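Local coordinates for putative extracellular solute-binding protein (Bordetella bronchiseptica, PDB 4P56) that probably captures small organic acids in the periplasm for uptake by a TRAP transporter, and binds mandelate in its pocket, at residues T227-P230 with G231-S235; A330-R333 with A334-Q338. One frame throughout, in Å; residues are numbered along the deposited sequence.

Overall arrangement
Two local contacts here illustrate how residues three to five apart pack locally in a solute-binding fold. Interaction 1 is a tight turn in the loop between strands 225-228 and 237-242; interaction 2 is one stretch of the C-terminal helix 325-340. Their centres lie 18 Å apart and their nearest atoms about 7 Å, without touching. Both nevertheless lean on the same part of the chain: residues 231-232 bond to the backbone of Phe109 and Gly111, whereas Phe332 packs on Phe104 and on helix 114-129. Interaction 1 lies near the pocket without lining it: the side chain of Leu233 is about 11 Å from the bound (R)-mandelate, and the pocket residues Asp236 and His238 follow in the chain.

Interaction 1. Residues T227-P230 with G231-S235; sequences TEFP and GGLYS
Phe229 and Leu233 meet side by side where the chain leaves strand 225-228, illustrating how a tight turn can be backed by a hydrophobic pair. Residues Phe229 to Gly232 form a type II beta turn, with Pro230 and Gly231 at its two central positions. The turn is closed by a hydrogen bond of 2.9 Å from Gly232 N to Phe229 O. This donor stands well above the carbonyl plane, 47° out of it, and so is not on a lone pair.

The tight part lies just beyond the turn. Leu233 CD1 sits over the face of the Phe229 ring, 3.9 Å from its centroid and almost on the ring normal, a CH-pi contact. Leu233 CB adds a second point of touch, 3.7 Å from Phe229 CD1, and Leu233 CD2 approaches Phe229 CE1 at 4.0 Å. With CG anti to the backbone N (chi1 179°), Leu233 runs alongside Phe229, whose own CG is anti to its carbonyl carbon, and the two side chains point the same way. The pair is buried: Phe229 also rests on Phe109, and Leu299 and Val303 of helix 297-307 touch Phe229 and Leu233, respectively.

The apex is looser. Pro230 is exposed, with its CB directed away from 231-235, although Ile300 touches it, and Gly231 is partly exposed. Gly231 has a positive phi of 74°, favourable to glycine, and Gly232 too has a positive phi, in a region that favours glycine. Backbone hydrogen bonds of Gly231 with Gly111 and of Gly232 with Phe109 join the turn to the loop holding those residues.

Chemically, then, the contact divides its work: one backbone hydrogen bond closes the turn, whose Pro-Gly centre suits type II geometry, while its buried side relies on dispersion, including the methyl-on-ring contact.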
loop_
_atom_site.group_PDB
_atom_site.type_symbol
_atom_site.label_atom_id
_atom_site.label_comp_id
_atom_site.label_asym_id
_atom_site.label_seq_id
_atom_site.Cartn_x
_atom_site.Cartn_y
_atom_site.Cartn_z
ATOM N N THR A 227 -12.854 4.690 -12.899
ATOM C CA THR A 227 -13.829 5.319 -12.004
ATOM C C THR A 227 -13.165 5.642 -10.695
ATOM O O THR A 227 -12.603 4.777 -10.043
ATOM C CB THR A 227 -15.052 4.425 -11.769
ATOM O OG1 THR A 227 -15.689 4.204 -13.040
ATOM C CG2 THR A 227 -16.045 5.108 -10.799
ATOM N N GLU A 228 -13.193 6.916 -10.347
ATOM C CA GLU A 228 -12.575 7.393 -9.129
ATOM C C GLU A 228 -13.652 7.593 -8.095
ATOM O O GLU A 228 -14.803 7.848 -8.427
ATOM C CB GLU A 228 -11.865 8.715 -9.369
ATOM C CG GLU A 228 -10.713 8.642 -10.349
ATOM C CD GLU A 228 -10.024 9.972 -10.436
ATOM O OE1 GLU A 228 -10.419 10.775 -11.296
ATOM O OE2 GLU A 228 -9.131 10.248 -9.595
ATOM N N PHE A 229 -13.249 7.491 -6.834
ATOM C CA PHE A 229 -14.157 7.570 -5.708
ATOM C C PHE A 229 -13.565 8.534 -4.688
ATOM O O PHE A 229 -12.365 8.486 -4.419
ATOM C CB PHE A 229 -14.240 6.197 -5.049
ATOM C CG PHE A 229 -14.977 5.166 -5.855
ATOM C CD1 PHE A 229 -14.338 4.467 -6.863
ATOM C CD2 PHE A 229 -16.306 4.887 -5.587
ATOM C CE1 PHE A 229 -15.007 3.521 -7.588
ATOM C CE2 PHE A 229 -16.976 3.950 -6.314
ATOM C CZ PHE A 229 -16.317 3.252 -7.313
ATOM N N PRO A 230 -14.403 9.376 -4.085
ATOM C CA PRO A 230 -13.898 10.281 -3.061
ATOM C C PRO A 230 -13.288 9.525 -1.900
ATOM O O PRO A 230 -13.925 8.650 -1.312
ATOM C CB PRO A 230 -15.148 11.053 -2.625
ATOM C CG PRO A 230 -16.022 11.043 -3.846
ATOM C CD PRO A 230 -15.806 9.663 -4.429
ATOM N N GLY A 231 -12.045 9.877 -1.583
ATOM C CA GLY A 231 -11.314 9.246 -0.502
ATOM C C GLY A 231 -10.846 7.853 -0.853
ATOM O O GLY A 231 -10.355 7.120 0.018
ATOM N N GLY A 232 -11.014 7.472 -2.122
ATOM C CA GLY A 232 -10.532 6.191 -2.594
ATOM C C GLY A 232 -11.528 5.048 -2.465
ATOM O O GLY A 232 -12.314 4.974 -1.531
ATOM N N LEU A 233 -11.467 4.124 -3.412
ATOM C CA LEU A 233 -12.280 2.930 -3.342
ATOM C C LEU A 233 -11.748 1.991 -2.274
ATOM O O LEU A 233 -12.509 1.221 -1.665
ATOM C CB LEU A 233 -12.309 2.233 -4.700
ATOM C CG LEU A 233 -13.106 0.927 -4.784
ATOM C CD1 LEU A 233 -14.575 1.147 -4.397
ATOM C CD2 LEU A 233 -13.016 0.305 -6.156
ATOM N N TYR A 234 -10.442 2.062 -2.048
ATOM C CA TYR A 234 -9.738 1.209 -1.081
ATOM C C TYR A 234 -8.298 1.752 -1.113
ATOM O O TYR A 234 -7.961 2.663 -1.901
ATOM C CB TYR A 234 -9.732 -0.276 -1.535
ATOM C CG TYR A 234 -8.755 -0.409 -2.655
ATOM C CD1 TYR A 234 -9.103 -0.012 -3.921
ATOM C CD2 TYR A 234 -7.438 -0.818 -2.426
ATOM C CE1 TYR A 234 -8.191 -0.008 -4.944
ATOM C CE2 TYR A 234 -6.525 -0.847 -3.449
ATOM C CZ TYR A 234 -6.905 -0.426 -4.711
ATOM O OH TYR A 234 -6.022 -0.406 -5.774
ATOM N N SER A 235 -7.447 1.242 -0.246
ATOM C CA SER A 235 -6.029 1.518 -0.372
ATOM C C SER A 235 -5.277 0.276 0.120
ATOM O O SER A 235 -5.892 -0.754 0.383
ATOM C CB SER A 235 -5.662 2.785 0.414
ATOM O OG SER A 235 -4.290 3.070 0.249
#

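Interaction 2. Residues A330-R333 with A334-Q338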
loop_
_atom_site.group_PDB
_atom_site.type_symbol
_atom_site.label_atom_id
_atom_site.label_comp_id
_atom_site.label_asym_id
_atom_site.label_seq_id
_atom_site.Cartn_x
_atom_site.Cartn_y
_atom_site.Cartn_z
ATOM N N ALA A 330 -10.812 5.384 16.143
ATOM C CA ALA A 330 -11.149 6.770 16.402
ATOM C C ALA A 330 -9.920 7.667 16.239
ATOM O O ALA A 330 -10.000 8.771 15.720
ATOM C CB ALA A 330 -11.733 6.899 17.806
ATOM N N SER A 331 -8.774 7.177 16.682
ATOM C CA SER A 331 -7.556 7.941 16.589
ATOM C C SER A 331 -7.147 8.142 15.126
ATOM O O SER A 331 -6.800 9.250 14.696
ATOM C CB SER A 331 -6.457 7.187 17.328
ATOM O OG SER A 331 -5.254 7.935 17.345
ATOM N N PHE A 332 -7.167 7.051 14.372
ATOM C CA PHE A 332 -6.840 7.128 12.957
ATOM C C PHE A 332 -7.765 8.127 12.241
ATOM O O PHE A 332 -7.301 8.923 11.454
ATOM C CB PHE A 332 -6.932 5.776 12.293
ATOM C CG PHE A 332 -6.860 5.835 10.789
ATOM C CD1 PHE A 332 -5.631 5.949 10.131
ATOM C CD2 PHE A 332 -8.017 5.738 10.027
ATOM C CE1 PHE A 332 -5.567 5.988 8.744
ATOM C CE2 PHE A 332 -7.952 5.778 8.626
ATOM C CZ PHE A 332 -6.729 5.896 7.992
ATOM N N ARG A 333 -9.067 8.059 12.507
ATOM C CA ARG A 333 -10.028 8.901 11.784
ATOM C C ARG A 333 -9.841 10.341 12.113
ATOM O O ARG A 333 -9.983 11.205 11.233
ATOM C CB ARG A 333 -11.471 8.484 12.077
ATOM C CG ARG A 333 -11.777 7.190 11.373
ATOM C CD ARG A 333 -13.073 6.550 11.788
ATOM N NE ARG A 333 -13.305 5.488 10.836
ATOM C CZ ARG A 333 -14.254 4.569 10.924
ATOM N NH1 ARG A 333 -15.094 4.562 11.962
ATOM N NH2 ARG A 333 -14.342 3.656 9.959
ATOM N N ALA A 334 -9.556 10.620 13.381
ATOM C CA ALA A 334 -9.392 12.003 13.801
ATOM C C ALA A 334 -8.138 12.554 13.155
ATOM O O ALA A 334 -8.115 13.677 12.651
ATOM C CB ALA A 334 -9.282 12.093 15.294
ATOM N N GLU A 335 -7.099 11.740 13.133
ATOM C CA GLU A 335 -5.816 12.215 12.633
ATOM C C GLU A 335 -5.818 12.427 11.109
ATOM O O GLU A 335 -5.280 13.423 10.610
ATOM C CB GLU A 335 -4.708 11.256 13.040
ATOM C CG GLU A 335 -3.342 11.705 12.547
ATOM C CD GLU A 335 -2.220 10.818 13.046
ATOM O OE1 GLU A 335 -2.503 9.867 13.817
ATOM O OE2 GLU A 335 -1.060 11.087 12.671
ATOM N N ILE A 336 -6.438 11.517 10.363
ATOM C CA ILE A 336 -6.455 11.645 8.899
ATOM C C ILE A 336 -7.371 12.796 8.449
ATOM O O ILE A 336 -7.045 13.523 7.505
ATOM C CB ILE A 336 -6.780 10.288 8.183
ATOM C CG1 ILE A 336 -6.261 10.300 6.728
ATOM C CG2 ILE A 336 -8.261 10.021 8.229
ATOM C CD1 ILE A 336 -6.321 8.942 6.019
ATOM N N LYS A 337 -8.472 13.004 9.165
ATOM C CA LYS A 337 -9.396 14.104 8.895
ATOM C C LYS A 337 -8.660 15.434 9.083
ATOM O O LYS A 337 -8.737 16.318 8.229
ATOM C CB LYS A 337 -10.604 13.986 9.840
ATOM C CG LYS A 337 -11.802 14.873 9.550
ATOM C CD LYS A 337 -12.820 14.748 10.697
ATOM C CE LYS A 337 -13.811 15.912 10.717
ATOM N NZ LYS A 337 -14.571 15.996 12.019
ATOM N N GLN A 338 -7.902 15.549 10.169
ATOM C CA GLN A 338 -7.086 16.739 10.423
ATOM C C GLN A 338 -5.961 16.932 9.382
ATOM O O GLN A 338 -5.784 18.021 8.810
ATOM C CB GLN A 338 -6.477 16.624 11.816
ATOM C CG GLN A 338 -5.504 17.742 12.158
ATOM C CD GLN A 338 -5.318 17.904 13.662
ATOM O OE1 GLN A 338 -6.260 17.724 14.443
ATOM N NE2 GLN A 338 -4.098 18.235 14.078
HETATM O O HOH W 1 -3.486 7.734 15.302
#
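This is an i to i+4 contact within an alpha helix, between successive turns of the C-terminal helix 325-340, and it combines a buried apolar pair with a water-bridged polar one. The helix packs against helix 114-129, so one side is covered while Ala330, Arg333, Ala334 and Lys337 are exposed. Regular backbone bonds carry the stretch, such as Ile336 N to Phe332 O at 2.9 Å and Lys337 N to Arg333 O at 3.1 Å.

On the covered side Phe332 and Ile336 run alongside each other. Ile336 CG2 lies over one face of the phenyl ring, offset toward its rim, while Ile336 CD1, above the same face but past the rim, touches Phe332 CZ at 3.7 Å. Both first torsions matter here: CG of Phe332 (chi1 169°) and CG1 of Ile336 (chi1 -158°) are anti to their backbone N atoms, which aims the two side chains the same way. Phe332 also makes an edge-to-face stack with Phe104 and packs on Ala120 and Thr124.

Arg333 stretches out to a salt bridge with Glu311, tying this helix to helix 310-320. Glu335 extends along a different course. Its OE2 lies close to Asp123 OD2 and makes a long, weak ion pair with Arg264; the nearby like charge might raise its proton affinity. The other carboxylate oxygen turns back to the preceding helical turn through one water, which donates to Glu335 OE1 at 2.8 Å and hydrogen-bonds with Ser331 OG at 2.7 Å.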